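Local coordinates for protein uricase (Arthrobacter globiformis, PDB 2YZB) that catalyses the oxidation of uric acid by molecular oxygen to 5-hydroxyisourate, with release of hydrogen peroxide, at residues T159-H164 with T217-L222; D179-T184 with K250-V255; K244-N249 with Y276-A281. All coordinates share one frame; numbering follows the deposited sequence.

Interaction 1: residues T159-H164 with T217-L222. With URC (uric acid), chain L.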
loop_
_atom_site.group_PDB
_atom_site.type_symbol
_atom_site.label_atom_id
_atom_site.label_comp_id
_atom_site.label_asym_id
_atom_site.label_seq_id
_atom_site.Cartn_x
_atom_site.Cartn_y
_atom_site.Cartn_z
ATOM N N THR A 159 -12.865 24.727 -10.467
ATOM C CA THR A 159 -13.113 25.438 -11.717
ATOM C C THR A 159 -11.830 26.203 -12.054
ATOM O O THR A 159 -10.827 26.059 -11.355
ATOM C CB THR A 159 -14.310 26.424 -11.607
ATOM O OG1 THR A 159 -14.668 26.877 -12.920
ATOM C CG2 THR A 159 -13.952 27.631 -10.746
ATOM N N GLY A 160 -11.847 27.003 -13.117
ATOM C CA GLY A 160 -10.644 27.742 -13.475
ATOM C C GLY A 160 -9.658 26.853 -14.212
ATOM O O GLY A 160 -8.440 27.020 -14.124
ATOM N N SER A 161 -10.200 25.879 -14.925
ATOM C CA SER A 161 -9.400 24.956 -15.709
ATOM C C SER A 161 -10.168 24.644 -16.991
ATOM O O SER A 161 -11.366 24.365 -16.958
ATOM C CB SER A 161 -9.137 23.668 -14.920
ATOM O OG SER A 161 -8.506 22.690 -15.735
ATOM N N GLU A 162 -9.463 24.716 -18.116
ATOM C CA GLU A 162 -10.032 24.439 -19.427
ATOM C C GLU A 162 -9.057 23.536 -20.162
ATOM O O GLU A 162 -7.903 23.402 -19.760
ATOM C CB GLU A 162 -10.174 25.732 -20.242
ATOM C CG GLU A 162 -11.021 26.802 -19.602
ATOM C CD GLU A 162 -11.128 28.057 -20.458
ATOM O OE1 GLU A 162 -11.337 27.933 -21.682
ATOM O OE2 GLU A 162 -11.015 29.167 -19.902
ATOM N N PHE A 163 -9.541 22.908 -21.229
ATOM C CA PHE A 163 -8.701 22.079 -22.084
ATOM C C PHE A 163 -9.389 21.967 -23.432
ATOM O O PHE A 163 -10.369 21.226 -23.599
ATOM C CB PHE A 163 -8.454 20.681 -21.522
ATOM C CG PHE A 163 -7.404 19.915 -22.290
ATOM C CD1 PHE A 163 -6.102 20.408 -22.383
ATOM C CD2 PHE A 163 -7.724 18.748 -22.974
ATOM C CE1 PHE A 163 -5.130 19.754 -23.151
ATOM C CE2 PHE A 163 -6.761 18.085 -23.745
ATOM C CZ PHE A 163 -5.460 18.592 -23.834
ATOM N N HIS A 164 -8.880 22.730 -24.391
ATOM C CA HIS A 164 -9.438 22.735 -25.733
ATOM C C HIS A 164 -8.364 23.064 -26.760
ATOM O O HIS A 164 -7.222 23.369 -26.407
ATOM C CB HIS A 164 -10.600 23.740 -25.808
ATOM C CG HIS A 164 -10.290 25.082 -25.221
ATOM N ND1 HIS A 164 -9.439 25.983 -25.824
ATOM C CD2 HIS A 164 -10.716 25.674 -24.079
ATOM C CE1 HIS A 164 -9.352 27.071 -25.078
ATOM N NE2 HIS A 164 -10.117 26.908 -24.014
ATOM N N THR A 217 -3.377 30.452 -11.440
ATOM C CA THR A 217 -3.223 30.374 -12.886
ATOM C C THR A 217 -4.489 29.813 -13.522
ATOM O O THR A 217 -4.907 28.704 -13.193
ATOM C CB THR A 217 -2.068 29.435 -13.284
ATOM O OG1 THR A 217 -0.834 29.927 -12.748
ATOM C CG2 THR A 217 -1.961 29.334 -14.797
ATOM N N HIS A 218 -5.115 30.575 -14.414
ATOM C CA HIS A 218 -6.290 30.061 -15.103
ATOM C C HIS A 218 -5.691 29.056 -16.082
ATOM O O HIS A 218 -5.090 29.438 -17.086
ATOM C CB HIS A 218 -7.018 31.152 -15.874
ATOM C CG HIS A 218 -8.245 30.656 -16.568
ATOM N ND1 HIS A 218 -9.402 30.336 -15.891
ATOM C CD2 HIS A 218 -8.472 30.353 -17.867
ATOM C CE1 HIS A 218 -10.290 29.858 -16.743
ATOM N NE2 HIS A 218 -9.750 29.857 -17.948
ATOM N N SER A 219 -5.862 27.775 -15.779
ATOM C CA SER A 219 -5.280 26.694 -16.565
ATOM C C SER A 219 -5.901 26.349 -17.909
ATOM O O SER A 219 -7.075 25.986 -17.985
ATOM C CB SER A 219 -5.238 25.425 -15.711
ATOM O OG SER A 219 -4.523 24.400 -16.371
ATOM N N LEU A 220 -5.099 26.445 -18.966
ATOM C CA LEU A 220 -5.563 26.090 -20.296
ATOM C C LEU A 220 -5.032 24.694 -20.582
ATOM O O LEU A 220 -5.311 24.116 -21.626
ATOM C CB LEU A 220 -5.050 27.083 -21.348
ATOM C CG LEU A 220 -5.579 28.517 -21.229
ATOM C CD1 LEU A 220 -5.079 29.348 -22.415
ATOM C CD2 LEU A 220 -7.114 28.508 -21.205
ATOM N N ALA A 221 -4.268 24.166 -19.628
ATOM C CA ALA A 221 -3.683 22.826 -19.715
ATOM C C ALA A 221 -2.821 22.563 -18.479
ATOM O O ALA A 221 -2.269 23.496 -17.890
ATOM C CB ALA A 221 -2.830 22.699 -20.975
ATOM N N LEU A 222 -2.697 21.299 -18.091
ATOM C CA LEU A 222 -1.880 20.958 -16.928
ATOM C C LEU A 222 -0.447 21.412 -17.209
ATOM O O LEU A 222 0.247 21.890 -16.312
ATOM C CB LEU A 222 -1.892 19.450 -16.670
ATOM C CG LEU A 222 -1.881 18.986 -15.205
ATOM C CD1 LEU A 222 -1.353 17.572 -15.143
ATOM C CD2 LEU A 222 -1.042 19.901 -14.343
HETATM N N1 URC L . -3.152 17.937 -20.704
HETATM C C2 URC L . -4.215 18.367 -19.910
HETATM C C6 URC L . -3.173 16.826 -21.548
HETATM N N3 URC L . -5.391 17.655 -19.944
HETATM O O11 URC L . -4.127 19.339 -19.200
HETATM C C4 URC L . -5.509 16.571 -20.725
HETATM C C5 URC L . -4.471 16.124 -21.523
HETATM N N9 URC L . -6.583 15.794 -20.849
HETATM O O13 URC L . -2.178 16.532 -22.204
HETATM N N7 URC L . -4.889 15.045 -22.168
HETATM C C8 URC L . -6.162 14.879 -21.735
HETATM O O24 URC L . -6.867 13.965 -22.122
HETATM O O HOH W 1 -6.368 22.843 -17.510
HETATM O O HOH W 2 -7.405 24.772 -23.316
#
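Ser161 and Ser219 face each other in a single backbone bridge, flanked by hydrogen bonds from Glu162 N to Ser219 O (2.7 Å) and from Ser219 N to Gly160 O (3.2 Å). Among the side chains Glu162 does the reaching. Its CG lies anti to the carbonyl carbon (chi1 -58°) and the chain then runs out extended, carrying the carboxylate to the edge of the His218 ring. There NE2 donates to OE2 in a nearly straight hydrogen bond, with ring and carboxylate planes 70° apart; the modelled length is doubtfully short. OE1, the other oxygen, accepts from His164 NE2 at 2.8 Å. Leu220 runs alongside, its CD2 against Glu162 CD at 4.1 Å.

Two waters stitch the loops together. One binds both serine hydroxyls, which also bond Arg180 (Ser161) and Thr225 (Ser219), and donates to Glu162 O; the other accepts from His164 N and donates to Leu220 O, a carbonyl shared with Asn61 of the second subunit.

The two loops meet again at the ligand. Phe163 lies flat over urate, with N3 of the ligand 3.6 Å above the ring centre, and its CD1 edge rests on Ala221 CB. Leu222 N, beginning helix 222-236, donates to urate O11 at 2.7 Å. A phenylalanine over the purine face and a helix N-terminus at its oxygen are features of the uricase substrate pocket, built here at a subunit interface.

Interaction 2: residues D179-T184 with K250-V255. With URC (uric acid), chain L.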
loop_
_atom_site.group_PDB
_atom_site.type_symbol
_atom_site.label_atom_id
_atom_site.label_comp_id
_atom_site.label_asym_id
_atom_site.label_seq_id
_atom_site.Cartn_x
_atom_site.Cartn_y
_atom_site.Cartn_z
ATOM N N ASP A 179 -14.655 24.321 -18.669
ATOM C CA ASP A 179 -14.872 24.220 -17.222
ATOM C C ASP A 179 -14.729 22.764 -16.782
ATOM O O ASP A 179 -15.561 21.916 -17.114
ATOM C CB ASP A 179 -16.269 24.725 -16.837
ATOM C CG ASP A 179 -16.356 25.174 -15.378
ATOM O OD1 ASP A 179 -15.647 24.608 -14.512
ATOM O OD2 ASP A 179 -17.149 26.094 -15.093
ATOM N N ARG A 180 -13.669 22.477 -16.039
ATOM C CA ARG A 180 -13.427 21.126 -15.551
ATOM C C ARG A 180 -12.633 21.199 -14.251
ATOM O O ARG A 180 -12.091 22.244 -13.902
ATOM C CB ARG A 180 -12.620 20.317 -16.573
ATOM C CG ARG A 180 -11.182 20.819 -16.750
ATOM C CD ARG A 180 -10.322 19.902 -17.621
ATOM N NE ARG A 180 -8.925 20.343 -17.620
ATOM C CZ ARG A 180 -7.918 19.675 -18.173
ATOM N NH1 ARG A 180 -8.135 18.518 -18.791
ATOM N NH2 ARG A 180 -6.681 20.153 -18.089
ATOM N N ILE A 181 -12.581 20.083 -13.531
ATOM C CA ILE A 181 -11.807 20.024 -12.304
ATOM C C ILE A 181 -10.370 19.692 -12.699
ATOM O O ILE A 181 -10.131 18.952 -13.657
ATOM C CB ILE A 181 -12.321 18.915 -11.351
ATOM C CG1 ILE A 181 -13.625 19.366 -10.687
ATOM C CG2 ILE A 181 -11.275 18.608 -10.279
ATOM C CD1 ILE A 181 -14.216 18.345 -9.730
ATOM N N LEU A 182 -9.418 20.274 -11.986
ATOM C CA LEU A 182 -8.009 19.993 -12.237
ATOM C C LEU A 182 -7.458 19.566 -10.886
ATOM O O LEU A 182 -7.367 20.381 -9.968
ATOM C CB LEU A 182 -7.270 21.245 -12.735
ATOM C CG LEU A 182 -5.768 21.042 -12.974
ATOM C CD1 LEU A 182 -5.557 20.062 -14.121
ATOM C CD2 LEU A 182 -5.101 22.365 -13.287
ATOM N N ALA A 183 -7.120 18.284 -10.761
ATOM C CA ALA A 183 -6.594 17.732 -9.513
ATOM C C ALA A 183 -5.289 17.001 -9.789
ATOM O O ALA A 183 -5.169 16.268 -10.778
ATOM C CB ALA A 183 -7.611 16.769 -8.896
ATOM N N THR A 184 -4.313 17.193 -8.908
ATOM C CA THR A 184 -3.015 16.560 -9.078
ATOM C C THR A 184 -2.344 16.339 -7.729
ATOM O O THR A 184 -2.844 16.786 -6.690
ATOM C CB THR A 184 -2.090 17.443 -9.981
ATOM O OG1 THR A 184 -0.876 16.744 -10.266
ATOM C CG2 THR A 184 -1.745 18.747 -9.288
ATOM N N LYS A 250 -5.337 13.632 -12.109
ATOM C CA LYS A 250 -6.275 12.739 -11.437
ATOM C C LYS A 250 -7.686 13.100 -11.873
ATOM O O LYS A 250 -8.269 14.093 -11.420
ATOM C CB LYS A 250 -6.114 12.891 -9.922
ATOM C CG LYS A 250 -4.641 12.858 -9.482
ATOM C CD LYS A 250 -4.435 13.480 -8.101
ATOM C CE LYS A 250 -4.984 12.596 -7.004
ATOM N NZ LYS A 250 -4.177 11.355 -6.870
ATOM N N HIS A 251 -8.230 12.274 -12.754
ATOM C CA HIS A 251 -9.545 12.513 -13.325
ATOM C C HIS A 251 -10.764 12.480 -12.420
ATOM O O HIS A 251 -11.008 11.519 -11.694
ATOM C CB HIS A 251 -9.764 11.558 -14.497
ATOM C CG HIS A 251 -8.761 11.722 -15.596
ATOM N ND1 HIS A 251 -8.204 10.652 -16.263
ATOM C CD2 HIS A 251 -8.213 12.834 -16.145
ATOM C CE1 HIS A 251 -7.355 11.098 -17.173
ATOM N NE2 HIS A 251 -7.343 12.418 -17.122
ATOM N N HIS A 252 -11.524 13.565 -12.487
ATOM C CA HIS A 252 -12.774 13.699 -11.759
ATOM C C HIS A 252 -13.770 13.881 -12.894
ATOM O O HIS A 252 -13.941 14.986 -13.419
ATOM C CB HIS A 252 -12.749 14.924 -10.843
ATOM C CG HIS A 252 -11.919 14.733 -9.611
ATOM N ND1 HIS A 252 -10.564 14.492 -9.654
ATOM C CD2 HIS A 252 -12.259 14.731 -8.298
ATOM C CE1 HIS A 252 -10.103 14.347 -8.424
ATOM N NE2 HIS A 252 -11.112 14.487 -7.582
ATOM N N PHE A 253 -14.392 12.775 -13.293
ATOM C CA PHE A 253 -15.353 12.775 -14.389
ATOM C C PHE A 253 -16.722 13.268 -13.970
ATOM O O PHE A 253 -17.300 12.777 -13.001
ATOM C CB PHE A 253 -15.474 11.368 -14.978
ATOM C CG PHE A 253 -14.199 10.856 -15.582
ATOM C CD1 PHE A 253 -13.674 11.447 -16.729
ATOM C CD2 PHE A 253 -13.512 9.797 -15.001
ATOM C CE1 PHE A 253 -12.477 10.988 -17.290
ATOM C CE2 PHE A 253 -12.314 9.329 -15.555
ATOM C CZ PHE A 253 -11.799 9.930 -16.700
ATOM N N LEU A 254 -17.235 14.243 -14.712
ATOM C CA LEU A 254 -18.545 14.813 -14.443
ATOM C C LEU A 254 -19.551 13.729 -14.814
ATOM O O LEU A 254 -19.710 13.386 -15.981
ATOM C CB LEU A 254 -18.751 16.058 -15.305
ATOM C CG LEU A 254 -20.014 16.889 -15.070
ATOM C CD1 LEU A 254 -19.979 17.518 -13.690
ATOM C CD2 LEU A 254 -20.107 17.962 -16.145
ATOM N N VAL A 255 -20.226 13.186 -13.812
ATOM C CA VAL A 255 -21.179 12.115 -14.042
ATOM C C VAL A 255 -22.369 12.540 -14.889
ATOM O O VAL A 255 -22.949 13.608 -14.692
ATOM C CB VAL A 255 -21.681 11.535 -12.702
ATOM C CG1 VAL A 255 -22.587 10.335 -12.954
ATOM C CG2 VAL A 255 -20.485 11.132 -11.843
HETATM N N1 URC L . -3.152 17.937 -20.704
HETATM C C2 URC L . -4.215 18.367 -19.910
HETATM C C6 URC L . -3.173 16.826 -21.548
HETATM N N3 URC L . -5.391 17.655 -19.944
HETATM O O11 URC L . -4.127 19.339 -19.200
HETATM C C4 URC L . -5.509 16.571 -20.725
HETATM C C5 URC L . -4.471 16.124 -21.523
HETATM N N9 URC L . -6.583 15.794 -20.849
HETATM O O13 URC L . -2.178 16.532 -22.204
HETATM N N7 URC L . -4.889 15.045 -22.168
HETATM C C8 URC L . -6.162 14.879 -21.735
HETATM O O24 URC L . -6.867 13.965 -22.122
HETATM O O HOH W 3 -13.493 17.514 -14.541
HETATM O O HOH W 4 -10.746 15.983 -13.751
HETATM O O HOH W 5 -7.912 16.417 -12.711
#
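Ile181 and His252 touch through their side chains, yet water stands between their backbones. One molecule accepts from Ile181 N and donates to His252 O; a second accepts from His252 N and reaches Ile181 O. A third links Ala183 N to Lys250 O, and the one direct hydrogen bond between the two segments runs from Lys250 N to Ala183 O (3.0 Å). The two chains thus splay apart beyond Ala183, with water inserted where amides might otherwise pair. This splayed part of the sheet carries His251 of the charge relay system as well as the urate-binding Arg180.

The His252 side chain bridges the gap. Its ND1 donates to Lys250 O at 2.9 Å, in the plane of the ring but above the plane of the carbonyl, and this bond fixes the ring's rotation. Ile181 CG2 then packs over one ring face, 4.0 Å from His252 CG, while Ala183 CB nestles 3.5 Å from CE1. Lys250 bends at chi3 (72°) and chi4, laying CD against Thr184 CA before NZ turns to a salt bridge with Asp185.

Arg180 reaches the other way. Although its first torsion is the crowded one (chi1 68°), the chain is extended beyond it and presents the guanidinium edge to urate, NH2 donating to O11 at 2.9 Å. NE is held by Ser161 OG. A leucine in its place would probably leave O11 short of a charged donor and Ser161 OG without this mate. Chemically, the ND1 bond implies that His252 carries a proton on that nitrogen, and the guanidinium would be expected to polarise the urate carbonyl towards O11.

Interaction 3: residues K244-N249 with Y276-A281. With URC (uric acid), chain L.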
loop_
_atom_site.group_PDB
_atom_site.type_symbol
_atom_site.label_atom_id
_atom_site.label_comp_id
_atom_site.label_asym_id
_atom_site.label_seq_id
_atom_site.Cartn_x
_atom_site.Cartn_y
_atom_site.Cartn_z
ATOM N N LYS A 244 12.115 20.129 -11.201
ATOM C CA LYS A 244 11.446 19.090 -11.970
ATOM C C LYS A 244 10.142 18.739 -11.279
ATOM O O LYS A 244 10.089 18.621 -10.053
ATOM C CB LYS A 244 12.314 17.836 -12.068
ATOM C CG LYS A 244 13.576 18.037 -12.884
ATOM C CD LYS A 244 14.335 16.734 -13.081
ATOM C CE LYS A 244 15.444 16.917 -14.111
ATOM N NZ LYS A 244 16.133 15.630 -14.403
ATOM N N MET A 245 9.090 18.585 -12.072
ATOM C CA MET A 245 7.791 18.242 -11.527
ATOM C C MET A 245 7.196 17.065 -12.284
ATOM O O MET A 245 7.432 16.894 -13.481
ATOM C CB MET A 245 6.856 19.451 -11.604
ATOM C CG MET A 245 7.255 20.586 -10.673
ATOM S SD MET A 245 6.306 22.082 -10.960
ATOM C CE MET A 245 7.297 22.866 -12.183
ATOM N N SER A 246 6.436 16.249 -11.561
ATOM C CA SER A 246 5.776 15.080 -12.114
ATOM C C SER A 246 4.359 15.211 -11.582
ATOM O O SER A 246 4.084 14.877 -10.427
ATOM C CB SER A 246 6.443 13.805 -11.590
ATOM O OG SER A 246 5.884 12.653 -12.189
ATOM N N LEU A 247 3.463 15.724 -12.420
ATOM C CA LEU A 247 2.090 15.951 -12.008
ATOM C C LEU A 247 1.053 15.051 -12.668
ATOM O O LEU A 247 0.860 15.088 -13.880
ATOM C CB LEU A 247 1.718 17.412 -12.268
ATOM C CG LEU A 247 2.628 18.502 -11.690
ATOM C CD1 LEU A 247 2.122 19.861 -12.131
ATOM C CD2 LEU A 247 2.655 18.415 -10.168
ATOM N N PRO A 248 0.383 14.208 -11.874
ATOM C CA PRO A 248 -0.633 13.341 -12.470
ATOM C C PRO A 248 -1.909 14.160 -12.667
ATOM O O PRO A 248 -2.153 15.122 -11.937
ATOM C CB PRO A 248 -0.815 12.253 -11.417
ATOM C CG PRO A 248 -0.588 13.010 -10.136
ATOM C CD PRO A 248 0.645 13.825 -10.475
ATOM N N ASN A 249 -2.698 13.817 -13.677
ATOM C CA ASN A 249 -3.957 14.510 -13.888
ATOM C C ASN A 249 -4.967 13.490 -13.379
ATOM O O ASN A 249 -5.360 12.580 -14.112
ATOM C CB ASN A 249 -4.202 14.807 -15.372
ATOM C CG ASN A 249 -5.328 15.814 -15.583
ATOM O OD1 ASN A 249 -6.161 16.017 -14.700
ATOM N ND2 ASN A 249 -5.358 16.443 -16.756
ATOM N N TYR A 276 -4.466 7.658 -15.362
ATOM C CA TYR A 276 -4.363 9.085 -15.083
ATOM C C TYR A 276 -3.343 9.717 -16.025
ATOM O O TYR A 276 -2.413 9.058 -16.489
ATOM C CB TYR A 276 -3.944 9.342 -13.626
ATOM C CG TYR A 276 -2.727 8.559 -13.181
ATOM C CD1 TYR A 276 -2.856 7.253 -12.710
ATOM C CD2 TYR A 276 -1.446 9.114 -13.240
ATOM C CE1 TYR A 276 -1.744 6.513 -12.308
ATOM C CE2 TYR A 276 -0.323 8.379 -12.835
ATOM C CZ TYR A 276 -0.487 7.077 -12.370
ATOM O OH TYR A 276 0.593 6.330 -11.958
ATOM N N GLY A 277 -3.529 10.992 -16.329
ATOM C CA GLY A 277 -2.575 11.646 -17.193
ATOM C C GLY A 277 -1.339 11.869 -16.348
ATOM O O GLY A 277 -1.432 11.992 -15.128
ATOM N N LEU A 278 -0.175 11.887 -16.974
ATOM C CA LEU A 278 1.051 12.127 -16.228
ATOM C C LEU A 278 1.838 13.153 -17.020
ATOM O O LEU A 278 2.363 12.862 -18.097
ATOM C CB LEU A 278 1.855 10.833 -16.057
ATOM C CG LEU A 278 3.138 10.954 -15.224
ATOM C CD1 LEU A 278 2.819 11.537 -13.844
ATOM C CD2 LEU A 278 3.791 9.589 -15.105
ATOM N N ILE A 279 1.877 14.371 -16.494
ATOM C CA ILE A 279 2.571 15.477 -17.144
ATOM C C ILE A 279 3.841 15.786 -16.356
ATOM O O ILE A 279 3.786 15.996 -15.145
ATOM C CB ILE A 279 1.646 16.726 -17.218
ATOM C CG1 ILE A 279 0.640 16.572 -18.367
ATOM C CG2 ILE A 279 2.465 17.979 -17.447
ATOM C CD1 ILE A 279 -0.248 15.339 -18.293
ATOM N N GLU A 280 4.983 15.804 -17.045
ATOM C CA GLU A 280 6.263 16.045 -16.384
ATOM C C GLU A 280 7.147 16.992 -17.174
ATOM O O GLU A 280 7.124 16.989 -18.405
ATOM C CB GLU A 280 7.000 14.721 -16.195
ATOM C CG GLU A 280 6.077 13.548 -15.886
ATOM C CD GLU A 280 6.836 12.290 -15.534
ATOM O OE1 GLU A 280 7.319 12.197 -14.385
ATOM O OE2 GLU A 280 6.962 11.400 -16.404
ATOM N N ALA A 281 7.939 17.791 -16.465
ATOM C CA ALA A 281 8.823 18.740 -17.129
ATOM C C ALA A 281 9.875 19.338 -16.204
ATOM O O ALA A 281 9.702 19.386 -14.984
ATOM C CB ALA A 281 8.002 19.863 -17.750
HETATM N N1 URC L . -3.152 17.937 -20.704
HETATM C C2 URC L . -4.215 18.367 -19.910
HETATM C C6 URC L . -3.173 16.826 -21.548
HETATM N N3 URC L . -5.391 17.655 -19.944
HETATM O O11 URC L . -4.127 19.339 -19.200
HETATM C C4 URC L . -5.509 16.571 -20.725
HETATM C C5 URC L . -4.471 16.124 -21.523
HETATM N N9 URC L . -6.583 15.794 -20.849
HETATM O O13 URC L . -2.178 16.532 -22.204
HETATM N N7 URC L . -4.889 15.045 -22.168
HETATM C C8 URC L . -6.162 14.879 -21.735
HETATM O O24 URC L . -6.867 13.965 -22.122
#
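Leu247 and Ile279 form the middle hydrogen-bonded pair of two antiparallel strands; the axes of these short segments come within 4.3 Å at an angle of 156°. Backbone hydrogen bonds come first. Met245 with Ala281, Leu247 with Ile279 and Asn249 with Gly277 each exchange two, the shortest being Asn249 N to Gly277 O at 2.7 Å and the longest Gly277 N to Asn249 O at 3.3 Å. In the non-hydrogen-bonded positions between them, CA-H...O contacts add to the seam, among them Pro248 CA to Gly277 O at 3.1 Å. Proline fits there because its missing N-H is not needed for this pairing.

Polar side chains meet on the face bearing Ser246, Pro248, Leu278 and Glu280. Ser246 OG, held anti to the backbone N (chi1 -176°), donates to Glu280 OE1 at 2.7 Å, arriving from above the carboxylate plane. Glu280 OE2 turns instead to Gln19 of the second subunit, so the carboxylate is gripped by both its oxygens.

Apolar packing is modest: Pro248 CB lies 3.7 Å from Tyr276 CD2 and more loosely meets Leu278 CD1. The tyrosine's OH is bonded to Glu24 of the second subunit.

Across the sheet, Asn249 brings ND2 to 3.4 Å from urate N3. Gly277 beside it has no CB; one would sit only 3.2 Å from Asn249 CB.

Helix 222-236 lies over the face of Leu247, Ile279 and Ala281, each touching its Met226. Strand 182-192 borders 244-249 on its far edge, while 276-281 pairs antiparallel with a strand of the second subunit, carrying the sheet across the interface.

How the interactions relate
All three lie on one side of the chain's centre and touch the same urate, with centres 11 Å apart for interactions 1 and 2 and 15 Å for either with interaction 3. Interactions 2 and 3 share strand 240-254, which stands between strands 182-192 and 276-285 in one antiparallel sheet; interaction 1 joins the loop between strands 143-157 and 182-192 to the one between helices 199-216 and 222-236. Along the chain, interaction 2 alternates with each of the others, whereas interaction 1 closes before interaction 3 opens. Thr184 OG1 to Pro248 O and Thr159 OG1 to Asp179 OD1 tie neighbouring contacts. A tunnelling-fold sheet, its helices and a partner subunit thus gather sequence-distant residues into one pocket.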